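Local coordinates for Serine/threonine-protein kinase Tel1 (Chaetomium thermophilum, PDB 6SKY) that probably acts as an ATP-dependent serine/threonine protein kinase that senses DNA damage and activates checkpoint signalling, at residues R2617-M2622 with D2845-Q2849; V2755-G2759 with L2780-E2785; Y2466-T2470 with L2652-S2656; L2839-R2843 with A2899-I2903. All coordinates share one frame; numbering follows the deposited sequence.

Contact 1: residues R2617-M2622 with D2845-Q2849; sequences RQDAIM and DTLYQ. Unlike the reference sequence in segment 2845-2849: Leu-2847 (reference Phe). Residues 2848, 2849 of segment 2845-2849 come from a tag, linker or insertion.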
loop_
_atom_site.group_PDB
_atom_site.type_symbol
_atom_site.label_atom_id
_atom_site.label_comp_id
_atom_site.label_asym_id
_atom_site.label_seq_id
_atom_site.Cartn_x
_atom_site.Cartn_y
_atom_site.Cartn_z
ATOM N N ARG A 2617 1.411 44.990 1.577
ATOM C CA ARG A 2617 0.482 44.133 2.295
ATOM C C ARG A 2617 0.315 42.794 1.594
ATOM O O ARG A 2617 0.132 41.771 2.257
ATOM C CB ARG A 2617 -0.861 44.828 2.465
ATOM C CG ARG A 2617 -1.614 44.346 3.666
ATOM C CD ARG A 2617 -3.064 44.717 3.586
ATOM N NE ARG A 2617 -3.768 44.337 4.803
ATOM C CZ ARG A 2617 -4.467 43.220 4.945
ATOM N NH1 ARG A 2617 -5.071 42.961 6.091
ATOM N NH2 ARG A 2617 -4.567 42.364 3.945
ATOM N N GLN A 2618 0.403 42.771 0.266
ATOM C CA GLN A 2618 0.454 41.505 -0.452
ATOM C C GLN A 2618 1.644 40.672 -0.003
ATOM O O GLN A 2618 1.508 39.481 0.300
ATOM C CB GLN A 2618 0.529 41.763 -1.953
ATOM C CG GLN A 2618 -0.650 42.512 -2.516
ATOM C CD GLN A 2618 -1.931 41.732 -2.394
ATOM O OE1 GLN A 2618 -2.827 42.105 -1.646
ATOM N NE2 GLN A 2618 -2.025 40.640 -3.130
ATOM N N ASP A 2619 2.824 41.290 0.045
ATOM C CA ASP A 2619 4.030 40.581 0.446
ATOM C C ASP A 2619 3.938 40.088 1.878
ATOM O O ASP A 2619 4.388 38.982 2.183
ATOM C CB ASP A 2619 5.246 41.481 0.276
ATOM C CG ASP A 2619 5.581 41.742 -1.175
ATOM O OD1 ASP A 2619 4.752 41.425 -2.047
ATOM O OD2 ASP A 2619 6.681 42.261 -1.448
ATOM N N ALA A 2620 3.347 40.883 2.770
ATOM C CA ALA A 2620 3.252 40.486 4.171
ATOM C C ALA A 2620 2.262 39.347 4.364
ATOM O O ALA A 2620 2.536 38.391 5.101
ATOM C CB ALA A 2620 2.856 41.683 5.021
ATOM N N ILE A 2621 1.106 39.428 3.706
ATOM C CA ILE A 2621 0.134 38.344 3.759
ATOM C C ILE A 2621 0.738 37.053 3.232
ATOM O O ILE A 2621 0.577 35.983 3.829
ATOM C CB ILE A 2621 -1.128 38.735 2.974
ATOM C CG1 ILE A 2621 -1.893 39.833 3.690
ATOM C CG2 ILE A 2621 -2.013 37.556 2.805
ATOM C CD1 ILE A 2621 -2.542 39.370 4.931
ATOM N N MET A 2622 1.445 37.122 2.109
ATOM C CA MET A 2622 1.984 35.893 1.552
ATOM C C MET A 2622 3.147 35.357 2.369
ATOM O O MET A 2622 3.316 34.140 2.463
ATOM C CB MET A 2622 2.392 36.103 0.104
ATOM C CG MET A 2622 1.212 36.208 -0.827
ATOM S SD MET A 2622 -0.132 35.099 -0.364
ATOM C CE MET A 2622 0.565 33.509 -0.768
ATOM N N ASP A 2845 -10.427 37.743 4.114
ATOM C CA ASP A 2845 -9.621 38.945 4.263
ATOM C C ASP A 2845 -10.072 39.927 3.191
ATOM O O ASP A 2845 -9.860 39.696 1.999
ATOM C CB ASP A 2845 -8.139 38.617 4.139
ATOM C CG ASP A 2845 -7.261 39.700 4.689
ATOM O OD1 ASP A 2845 -7.804 40.716 5.156
ATOM O OD2 ASP A 2845 -6.028 39.536 4.665
ATOM N N THR A 2846 -10.707 41.016 3.620
ATOM C CA THR A 2846 -11.307 41.951 2.678
ATOM C C THR A 2846 -10.262 42.632 1.805
ATOM O O THR A 2846 -10.558 43.018 0.669
ATOM C CB THR A 2846 -12.109 43.002 3.442
ATOM O OG1 THR A 2846 -12.781 42.382 4.541
ATOM C CG2 THR A 2846 -13.137 43.641 2.540
ATOM N N LEU A 2847 -9.043 42.776 2.306
ATOM C CA LEU A 2847 -8.041 43.627 1.695
ATOM C C LEU A 2847 -7.034 42.873 0.849
ATOM O O LEU A 2847 -6.120 43.496 0.309
ATOM C CB LEU A 2847 -7.307 44.412 2.781
ATOM C CG LEU A 2847 -8.150 45.406 3.571
ATOM C CD1 LEU A 2847 -7.382 45.929 4.756
ATOM C CD2 LEU A 2847 -8.543 46.537 2.668
ATOM N N TYR A 2848 -7.163 41.558 0.722
ATOM C CA TYR A 2848 -6.255 40.784 -0.109
ATOM C C TYR A 2848 -6.797 40.732 -1.529
ATOM O O TYR A 2848 -7.956 40.376 -1.740
ATOM C CB TYR A 2848 -6.070 39.373 0.449
ATOM C CG TYR A 2848 -5.028 38.590 -0.297
ATOM C CD1 TYR A 2848 -3.687 38.887 -0.160
ATOM C CD2 TYR A 2848 -5.381 37.568 -1.149
ATOM C CE1 TYR A 2848 -2.740 38.191 -0.845
ATOM C CE2 TYR A 2848 -4.438 36.869 -1.840
ATOM C CZ TYR A 2848 -3.122 37.183 -1.686
ATOM O OH TYR A 2848 -2.175 36.479 -2.379
ATOM N N GLN A 2849 -5.964 41.100 -2.496
ATOM C CA GLN A 2849 -6.363 41.121 -3.896
ATOM C C GLN A 2849 -5.978 39.809 -4.560
ATOM O O GLN A 2849 -4.837 39.361 -4.444
ATOM C CB GLN A 2849 -5.701 42.281 -4.638
ATOM C CG GLN A 2849 -5.612 43.569 -3.854
ATOM C CD GLN A 2849 -6.957 44.219 -3.637
ATOM O OE1 GLN A 2849 -7.154 44.952 -2.671
ATOM N NE2 GLN A 2849 -7.891 43.962 -4.541
#

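Contact 2: residues V2755-G2759 with L2780-E2785; sequences VLGLG and LGVAFE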
loop_
_atom_site.group_PDB
_atom_site.type_symbol
_atom_site.label_atom_id
_atom_site.label_comp_id
_atom_site.label_asym_id
_atom_site.label_seq_id
_atom_site.Cartn_x
_atom_site.Cartn_y
_atom_site.Cartn_z
ATOM N N VAL A 2755 3.024 24.542 -5.250
ATOM C CA VAL A 2755 1.688 24.323 -4.704
ATOM C C VAL A 2755 0.914 25.627 -4.561
ATOM O O VAL A 2755 -0.311 25.641 -4.701
ATOM C CB VAL A 2755 1.791 23.570 -3.367
ATOM C CG1 VAL A 2755 0.533 23.717 -2.564
ATOM C CG2 VAL A 2755 2.061 22.116 -3.620
ATOM N N LEU A 2756 1.595 26.741 -4.306
ATOM C CA LEU A 2756 0.931 28.024 -4.122
ATOM C C LEU A 2756 1.117 28.968 -5.296
ATOM O O LEU A 2756 0.857 30.160 -5.157
ATOM C CB LEU A 2756 1.415 28.704 -2.844
ATOM C CG LEU A 2756 1.159 27.973 -1.532
ATOM C CD1 LEU A 2756 1.735 28.747 -0.384
ATOM C CD2 LEU A 2756 -0.312 27.753 -1.320
ATOM N N GLY A 2757 1.562 28.476 -6.442
ATOM C CA GLY A 2757 1.621 29.299 -7.628
ATOM C C GLY A 2757 2.618 30.425 -7.590
ATOM O O GLY A 2757 2.494 31.366 -8.369
ATOM N N LEU A 2758 3.619 30.344 -6.726
ATOM C CA LEU A 2758 4.546 31.447 -6.525
ATOM C C LEU A 2758 5.293 31.787 -7.805
ATOM O O LEU A 2758 5.875 30.916 -8.450
ATOM C CB LEU A 2758 5.527 31.087 -5.419
ATOM C CG LEU A 2758 6.638 32.069 -5.087
ATOM C CD1 LEU A 2758 6.051 33.341 -4.548
ATOM C CD2 LEU A 2758 7.582 31.453 -4.091
ATOM N N GLY A 2759 5.278 33.062 -8.167
ATOM C CA GLY A 2759 5.951 33.518 -9.362
ATOM C C GLY A 2759 6.853 34.693 -9.081
ATOM O O GLY A 2759 7.044 35.051 -7.921
ATOM N N LEU A 2780 7.265 37.917 -2.093
ATOM C CA LEU A 2780 6.414 36.764 -2.354
ATOM C C LEU A 2780 4.989 37.152 -2.721
ATOM O O LEU A 2780 4.055 36.406 -2.432
ATOM C CB LEU A 2780 6.403 35.836 -1.142
ATOM C CG LEU A 2780 7.712 35.202 -0.689
ATOM C CD1 LEU A 2780 7.478 34.426 0.564
ATOM C CD2 LEU A 2780 8.258 34.299 -1.747
ATOM N N GLY A 2781 4.796 38.290 -3.369
ATOM C CA GLY A 2781 3.459 38.806 -3.569
ATOM C C GLY A 2781 2.722 38.315 -4.795
ATOM O O GLY A 2781 1.493 38.368 -4.835
ATOM N N VAL A 2782 3.450 37.854 -5.809
ATOM C CA VAL A 2782 2.842 37.326 -7.032
ATOM C C VAL A 2782 2.676 35.827 -6.814
ATOM O O VAL A 2782 3.578 35.041 -7.064
ATOM C CB VAL A 2782 3.682 37.642 -8.265
ATOM C CG1 VAL A 2782 3.080 37.024 -9.484
ATOM C CG2 VAL A 2782 3.803 39.124 -8.445
ATOM N N ALA A 2783 1.512 35.428 -6.326
ATOM C CA ALA A 2783 1.236 34.037 -6.033
ATOM C C ALA A 2783 -0.027 33.621 -6.761
ATOM O O ALA A 2783 -0.608 34.393 -7.518
ATOM C CB ALA A 2783 1.101 33.805 -4.528
ATOM N N PHE A 2784 -0.446 32.381 -6.531
ATOM C CA PHE A 2784 -1.685 31.841 -7.088
ATOM C C PHE A 2784 -1.763 32.047 -8.594
ATOM O O PHE A 2784 -2.797 32.423 -9.141
ATOM C CB PHE A 2784 -2.896 32.437 -6.386
ATOM C CG PHE A 2784 -2.908 32.174 -4.927
ATOM C CD1 PHE A 2784 -3.045 30.896 -4.452
ATOM C CD2 PHE A 2784 -2.751 33.198 -4.028
ATOM C CE1 PHE A 2784 -3.041 30.647 -3.114
ATOM C CE2 PHE A 2784 -2.746 32.952 -2.689
ATOM C CZ PHE A 2784 -2.890 31.676 -2.230
ATOM N N GLU A 2785 -0.646 31.797 -9.263
ATOM C CA GLU A 2785 -0.532 31.779 -10.717
ATOM C C GLU A 2785 -0.787 33.135 -11.353
ATOM O O GLU A 2785 -1.075 33.209 -12.544
ATOM C CB GLU A 2785 -1.465 30.739 -11.332
ATOM C CG GLU A 2785 -1.487 29.412 -10.622
ATOM C CD GLU A 2785 -0.422 28.475 -11.108
ATOM O OE1 GLU A 2785 0.648 28.956 -11.517
ATOM O OE2 GLU A 2785 -0.656 27.250 -11.090
#

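Contact 3: residues Y2466-T2470 with L2652-S2656; sequences YHIWT and LPLTS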
loop_
_atom_site.group_PDB
_atom_site.type_symbol
_atom_site.label_atom_id
_atom_site.label_comp_id
_atom_site.label_asym_id
_atom_site.label_seq_id
_atom_site.Cartn_x
_atom_site.Cartn_y
_atom_site.Cartn_z
ATOM N N TYR A 2466 0.967 47.951 15.596
ATOM C CA TYR A 2466 1.266 48.445 14.260
ATOM C C TYR A 2466 0.082 48.274 13.324
ATOM O O TYR A 2466 -0.142 49.118 12.453
ATOM C CB TYR A 2466 2.492 47.744 13.702
ATOM C CG TYR A 2466 3.773 48.360 14.168
ATOM C CD1 TYR A 2466 4.240 49.525 13.603
ATOM C CD2 TYR A 2466 4.514 47.782 15.174
ATOM C CE1 TYR A 2466 5.402 50.094 14.025
ATOM C CE2 TYR A 2466 5.678 48.344 15.600
ATOM C CZ TYR A 2466 6.118 49.500 15.024
ATOM O OH TYR A 2466 7.287 50.068 15.451
ATOM N N HIS A 2467 -0.689 47.204 13.489
ATOM C CA HIS A 2467 -1.926 47.063 12.737
ATOM C C HIS A 2467 -2.895 48.173 13.081
ATOM O O HIS A 2467 -3.547 48.735 12.195
ATOM C CB HIS A 2467 -2.566 45.711 13.017
ATOM C CG HIS A 2467 -1.802 44.559 12.459
ATOM N ND1 HIS A 2467 -1.069 43.703 13.246
ATOM C CD2 HIS A 2467 -1.647 44.127 11.189
ATOM C CE1 HIS A 2467 -0.499 42.789 12.486
ATOM N NE2 HIS A 2467 -0.831 43.027 11.232
ATOM N N ILE A 2468 -3.003 48.510 14.364
ATOM C CA ILE A 2468 -3.897 49.595 14.752
ATOM C C ILE A 2468 -3.424 50.920 14.171
ATOM O O ILE A 2468 -4.225 51.707 13.657
ATOM C CB ILE A 2468 -4.031 49.661 16.282
ATOM C CG1 ILE A 2468 -4.693 48.392 16.792
ATOM C CG2 ILE A 2468 -4.824 50.868 16.685
ATOM C CD1 ILE A 2468 -5.886 47.974 15.994
ATOM N N TRP A 2469 -2.120 51.188 14.234
ATOM C CA TRP A 2469 -1.598 52.437 13.692
ATOM C C TRP A 2469 -1.870 52.541 12.201
ATOM O O TRP A 2469 -2.323 53.578 11.714
ATOM C CB TRP A 2469 -0.100 52.557 13.970
ATOM C CG TRP A 2469 0.422 53.921 13.682
ATOM C CD1 TRP A 2469 0.490 54.958 14.545
ATOM C CD2 TRP A 2469 0.926 54.405 12.435
ATOM N NE1 TRP A 2469 1.009 56.059 13.924
ATOM C CE2 TRP A 2469 1.286 55.742 12.623
ATOM C CE3 TRP A 2469 1.113 53.831 11.177
ATOM C CZ2 TRP A 2469 1.819 56.514 11.608
ATOM C CZ3 TRP A 2469 1.639 54.602 10.173
ATOM C CH2 TRP A 2469 1.987 55.923 10.391
ATOM N N THR A 2470 -1.594 51.476 11.454
ATOM C CA THR A 2470 -1.841 51.508 10.020
ATOM C C THR A 2470 -3.319 51.679 9.715
ATOM O O THR A 2470 -3.687 52.365 8.758
ATOM C CB THR A 2470 -1.312 50.237 9.376
ATOM O OG1 THR A 2470 0.073 50.098 9.693
ATOM C CG2 THR A 2470 -1.470 50.305 7.885
ATOM N N LEU A 2652 6.715 44.902 7.207
ATOM C CA LEU A 2652 5.858 45.716 8.061
ATOM C C LEU A 2652 5.328 46.872 7.235
ATOM O O LEU A 2652 6.051 47.857 7.013
ATOM C CB LEU A 2652 6.628 46.219 9.270
ATOM C CG LEU A 2652 5.884 47.103 10.253
ATOM C CD1 LEU A 2652 4.855 46.286 10.960
ATOM C CD2 LEU A 2652 6.857 47.661 11.224
ATOM N N PRO A 2653 4.096 46.792 6.741
ATOM C CA PRO A 2653 3.527 47.914 5.989
ATOM C C PRO A 2653 3.108 49.022 6.940
ATOM O O PRO A 2653 2.377 48.782 7.901
ATOM C CB PRO A 2653 2.315 47.296 5.288
ATOM C CG PRO A 2653 2.469 45.837 5.452
ATOM C CD PRO A 2653 3.207 45.627 6.709
ATOM N N LEU A 2654 3.584 50.238 6.683
ATOM C CA LEU A 2654 3.223 51.369 7.527
ATOM C C LEU A 2654 1.976 52.058 6.994
ATOM O O LEU A 2654 0.990 52.222 7.714
ATOM C CB LEU A 2654 4.386 52.357 7.615
ATOM C CG LEU A 2654 5.553 51.941 8.497
ATOM C CD1 LEU A 2654 6.657 52.945 8.381
ATOM C CD2 LEU A 2654 5.098 51.824 9.922
ATOM N N THR A 2655 2.013 52.466 5.735
ATOM C CA THR A 2655 0.864 53.064 5.080
ATOM C C THR A 2655 0.634 52.343 3.764
ATOM O O THR A 2655 1.300 51.345 3.486
ATOM C CB THR A 2655 1.089 54.556 4.860
ATOM O OG1 THR A 2655 2.404 54.765 4.339
ATOM C CG2 THR A 2655 0.964 55.302 6.167
ATOM N N SER A 2656 -0.291 52.823 2.943
ATOM C CA SER A 2656 -0.502 52.217 1.636
ATOM C C SER A 2656 0.591 52.566 0.649
ATOM O O SER A 2656 0.469 52.240 -0.532
ATOM C CB SER A 2656 -1.856 52.637 1.064
ATOM O OG SER A 2656 -2.915 51.938 1.690
#

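Contact 4: residues L2839-R2843 with A2899-I2903; sequences LDSLR and ADRAI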
loop_
_atom_site.group_PDB
_atom_site.type_symbol
_atom_site.label_atom_id
_atom_site.label_comp_id
_atom_site.label_asym_id
_atom_site.label_seq_id
_atom_site.Cartn_x
_atom_site.Cartn_y
_atom_site.Cartn_z
ATOM N N LEU A 2839 -5.912 28.847 3.534
ATOM C CA LEU A 2839 -6.399 29.637 2.409
ATOM C C LEU A 2839 -7.820 30.133 2.636
ATOM O O LEU A 2839 -8.194 31.192 2.124
ATOM C CB LEU A 2839 -6.321 28.831 1.120
ATOM C CG LEU A 2839 -4.950 28.314 0.700
ATOM C CD1 LEU A 2839 -5.046 27.719 -0.669
ATOM C CD2 LEU A 2839 -3.930 29.415 0.720
ATOM N N ASP A 2840 -8.625 29.398 3.400
ATOM C CA ASP A 2840 -9.958 29.877 3.736
ATOM C C ASP A 2840 -9.890 31.088 4.647
ATOM O O ASP A 2840 -10.641 32.048 4.464
ATOM C CB ASP A 2840 -10.769 28.766 4.390
ATOM C CG ASP A 2840 -11.373 27.820 3.380
ATOM O OD1 ASP A 2840 -11.348 28.146 2.177
ATOM O OD2 ASP A 2840 -11.876 26.751 3.785
ATOM N N SER A 2841 -9.009 31.060 5.644
ATOM C CA SER A 2841 -8.777 32.263 6.430
ATOM C C SER A 2841 -8.352 33.416 5.543
ATOM O O SER A 2841 -8.679 34.571 5.819
ATOM C CB SER A 2841 -7.715 32.012 7.489
ATOM O OG SER A 2841 -6.424 32.201 6.945
ATOM N N LEU A 2842 -7.609 33.123 4.484
ATOM C CA LEU A 2842 -7.268 34.156 3.511
ATOM C C LEU A 2842 -8.486 34.636 2.737
ATOM O O LEU A 2842 -8.498 35.765 2.245
ATOM C CB LEU A 2842 -6.220 33.621 2.541
ATOM C CG LEU A 2842 -5.357 34.654 1.854
ATOM C CD1 LEU A 2842 -4.745 35.471 2.932
ATOM C CD2 LEU A 2842 -4.302 33.967 1.052
ATOM N N ARG A 2843 -9.505 33.789 2.591
ATOM C CA ARG A 2843 -10.666 34.147 1.785
ATOM C C ARG A 2843 -11.554 35.181 2.460
ATOM O O ARG A 2843 -12.280 35.904 1.772
ATOM C CB ARG A 2843 -11.478 32.896 1.469
ATOM C CG ARG A 2843 -12.374 33.024 0.272
ATOM C CD ARG A 2843 -13.574 32.109 0.399
ATOM N NE ARG A 2843 -13.214 30.699 0.458
ATOM C CZ ARG A 2843 -13.155 29.904 -0.604
ATOM N NH1 ARG A 2843 -12.823 28.630 -0.465
ATOM N NH2 ARG A 2843 -13.428 30.382 -1.805
ATOM N N ALA A 2899 -11.056 34.064 -5.667
ATOM C CA ALA A 2899 -10.644 33.232 -4.548
ATOM C C ALA A 2899 -10.988 31.774 -4.798
ATOM O O ALA A 2899 -10.178 30.885 -4.529
ATOM C CB ALA A 2899 -11.299 33.721 -3.264
ATOM N N ASP A 2900 -12.181 31.510 -5.328
ATOM C CA ASP A 2900 -12.605 30.133 -5.547
ATOM C C ASP A 2900 -11.759 29.451 -6.607
ATOM O O ASP A 2900 -11.346 28.303 -6.425
ATOM C CB ASP A 2900 -14.074 30.094 -5.941
ATOM C CG ASP A 2900 -14.962 30.702 -4.899
ATOM O OD1 ASP A 2900 -14.421 31.297 -3.950
ATOM O OD2 ASP A 2900 -16.197 30.590 -5.024
ATOM N N ARG A 2901 -11.491 30.134 -7.718
ATOM C CA ARG A 2901 -10.648 29.551 -8.753
ATOM C C ARG A 2901 -9.250 29.258 -8.228
ATOM O O ARG A 2901 -8.705 28.174 -8.455
ATOM C CB ARG A 2901 -10.577 30.483 -9.955
ATOM C CG ARG A 2901 -11.877 30.628 -10.685
ATOM C CD ARG A 2901 -11.756 31.650 -11.785
ATOM N NE ARG A 2901 -13.030 31.870 -12.459
ATOM C CZ ARG A 2901 -13.247 32.838 -13.340
ATOM N NH1 ARG A 2901 -14.439 32.966 -13.908
ATOM N NH2 ARG A 2901 -12.273 33.682 -13.649
ATOM N N ALA A 2902 -8.652 30.217 -7.520
ATOM C CA ALA A 2902 -7.302 30.021 -7.010
ATOM C C ALA A 2902 -7.244 28.876 -6.013
ATOM O O ALA A 2902 -6.338 28.036 -6.075
ATOM C CB ALA A 2902 -6.795 31.308 -6.375
ATOM N N ILE A 2903 -8.199 28.818 -5.088
ATOM C CA ILE A 2903 -8.168 27.772 -4.075
ATOM C C ILE A 2903 -8.493 26.419 -4.687
ATOM O O ILE A 2903 -8.011 25.387 -4.217
ATOM C CB ILE A 2903 -9.115 28.146 -2.926
ATOM C CG1 ILE A 2903 -8.647 29.444 -2.285
ATOM C CG2 ILE A 2903 -9.151 27.072 -1.883
ATOM C CD1 ILE A 2903 -9.504 29.908 -1.162
#

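Contact 1: residues R2617-M2622 with D2845-Q2849
Tyr-2848, which with Gln-2849 comes from an insertion into the natural sequence, brings its ring against Gln-2618, Ile-2621 and Met-2622. From CB the side chain leaves with CG opposite the main-chain N (chi1 -174°), a turn that carries the ring in among these helix residues. CD1 then meets Ile-2621 CG2 at 3.7 Å, a branched, wholly apolar partner for an aromatic carbon. CE1 lies 3.4 Å from Gln-2618 NE2, the amide plane being only 20° from that of the ring. CZ comes within 3.9 Å of Met-2622 SD, an oblique Met-aromatic contact, and the hydroxyl at the tip rests beside the same sulfur. The ring thus bridges the two lobes of a PI3/PI4-type kinase: helix 2616-2632 belongs to the N-lobe, in the position of helix αC of protein kinases, while 2845-2849 follows C-lobe helix 2832-2843 and begins with a type I turn. Gln-2618 offers both a donor and an acceptor, and it makes two weak bonds to the Gln-2849 backbone, OE1 taking N and NE2 reaching O, each at 3.4 Å. Extended Arg-2617 forms a salt bridge, NH2 to Asp-2845 OD2 at 3.3 Å, approaching from above the carboxylate plane. Leu-2847, a departure from the reference sequence, sets CB over one face of that guanidinium, while Asp-2845 OD1 bonds to Ser-2436 OG.

Contact 2: residues V2755-G2759 with L2780-E2785
Leu-2756 O receives the N-H of Phe-2784 where two loops of the kinase active centre run side by side in opposite directions. Residues 2755-2759 lead from helix 2732-2755 into the catalytic loop, whose DRHGHN sequence contains His-2762, His-2764 and the magnesium ligand Asn-2765; 2780-2785 starts with the Leu and Gly of the DLG motif, the counterpart of DFG, just after magnesium-binding Asp-2779. The first bond measures 2.9 Å between Leu-2756 O and Phe-2784 N, and the same carbonyl oxygen also lies over one face of the Phe-2784 ring. Gly-2757 comes next. It is the C-prime residue of a Schellman motif ending the helix, and glycine suits the place twice over, by its positive phi and because the chain of Phe-2784 and Glu-2785 passes close to its CA. Its carbonyl oxygen accepts from Glu-2785 N at 3.3 Å. The Glu-2785 carboxylate bends back beside Gly-2757 CA, and its OE2 forms a salt bridge with Lys-2909. At Leu-2758 the branched end does the work: CG stands trans to the main-chain N (chi1 177°), and both methyls reach Leu-2780 CD2, with CD1 at 3.7 Å from it. These leucines are apolar filling in a buried place, with Phe-2626 of helix 2616-2632 against Leu-2758. Last comes Gly-2759, whose N-H points nearly straight down the Val-2782 carbonyl, with N and O 2.8 Å apart.

Contact 3: residues Y2466-T2470 with L2652-S2656
Tyr-2466 and Leu-2652 meet at about a right angle, the leucine placing one methyl over a face of the phenol ring. CD2 lies 4.1 Å from the centroid of the Tyr-2466 ring and 15° off its normal, a CH-pi contact displaced toward the rim. The other methyl, CD1, sits 3.9 Å from Tyr-2466 CB, and the forked end of leucine therefore grips both the root of the tyrosine and its ring. Leu-2652 achieves this with CG trans to its main-chain N and CD1 and CD2 both turned to the helix. Thr-2470 handles the polar part. Its chi1 of -56° sets OG1 next to its own N and leaves CG2 on the far side from that N. The hydroxyl then lies close to three carbonyl oxygens: OG1 is 3.0 Å from Leu-2654 O, 3.2 Å from Pro-2653 O and 2.9 Å from Tyr-2466 O of its own helix. A small beta-branched hydroxyl residue suits such a close approach to backbone. Trp-2469 holds CG opposite its main-chain N, which brings CZ3 to Leu-2654 O edge-on at 3.5 Å, while Thr-2655 CG2 touches the same carbon obliquely. The helix and strand segments run in nearly the same direction, 28° apart. Helix 2461-2472 of the FAT region thus lies alongside the outermost strand of the N-lobe sheet, which pairs Leu-2652 with Leu-2660, while helix 2507-2522 covers Trp-2469, Leu-2654 and Thr-2655.

Contact 4: residues L2839-R2843 with A2899-I2903
Arg-2843 and Ile-2903 carry a partly buried packing of two nearly antiparallel helices, C-lobe helix 2832-2843 and helix 2898-2908, which precedes the C-terminal helices holding the FATC sequence. The short segments run at 169° to one another with their axes 10.9 Å apart, a spacing spanned mainly by Arg-2843 and Ile-2903. Ile-2903 does so with an extended arm: CD1 lies 3.6 Å above the centre of the Arg-2843 guanidinium plane and also reaches Leu-2839 CB at 4.1 Å. The slim CD1 end of isoleucine fits between the flat guanidinium and the leucine. At the other end of the pair, Ala-2899 is small enough for the aliphatic part of Arg-2843 to pass, its CB being 3.8 Å from Arg-2843 CG. The arginine chain stays extended at first and then bends at chi3 (-62°), which turns the guanidinium back toward Asp-2840, along its own helix. There NH1 binds Asp-2840 OD1 on its syn side at 3.1 Å, three residues earlier, while NH2 pairs at the guanidinium edge with Asp-2900 OD1 of the facing helix. The modelled length of that second salt bridge is doubtful, being very short. Two carboxylates on one guanidinium would be expected to restrain its rotation. Behind the helices Phe-2784 lies against Leu-2839, and Trp-2850 against Ala-2899 and Ala-2902. Such a combination, an i to i+3 ion pair extended to a facing helix, is a salt-bridge network joining antiparallel helices.

Contacts 1, 2 and 4 form one continuous body of packing, their centres 12 to 13 Å apart. Phe-2784 is the common element: its CE2 meets Tyr-2848 OH of contact 1, and its CZ lies 3.9 Å from Leu-2839 CD2 of contact 4. Contacts 1 and 2 also join through Met-2622, whose CE is 3.8 Å from Ala-2783 CB, and contacts 1 and 4 through Ile-2621 and Leu-2842. Centre to centre, contact 3 is 24 Å from contacts 2 and 4 but 13 Å from contact 1, touched through Pro-2653. Magnesium lies about 10 Å from the Val-2782 side chain and about 12 Å from that of Gln-2618; contacts 1 and 2 neighbour its site without ligating it.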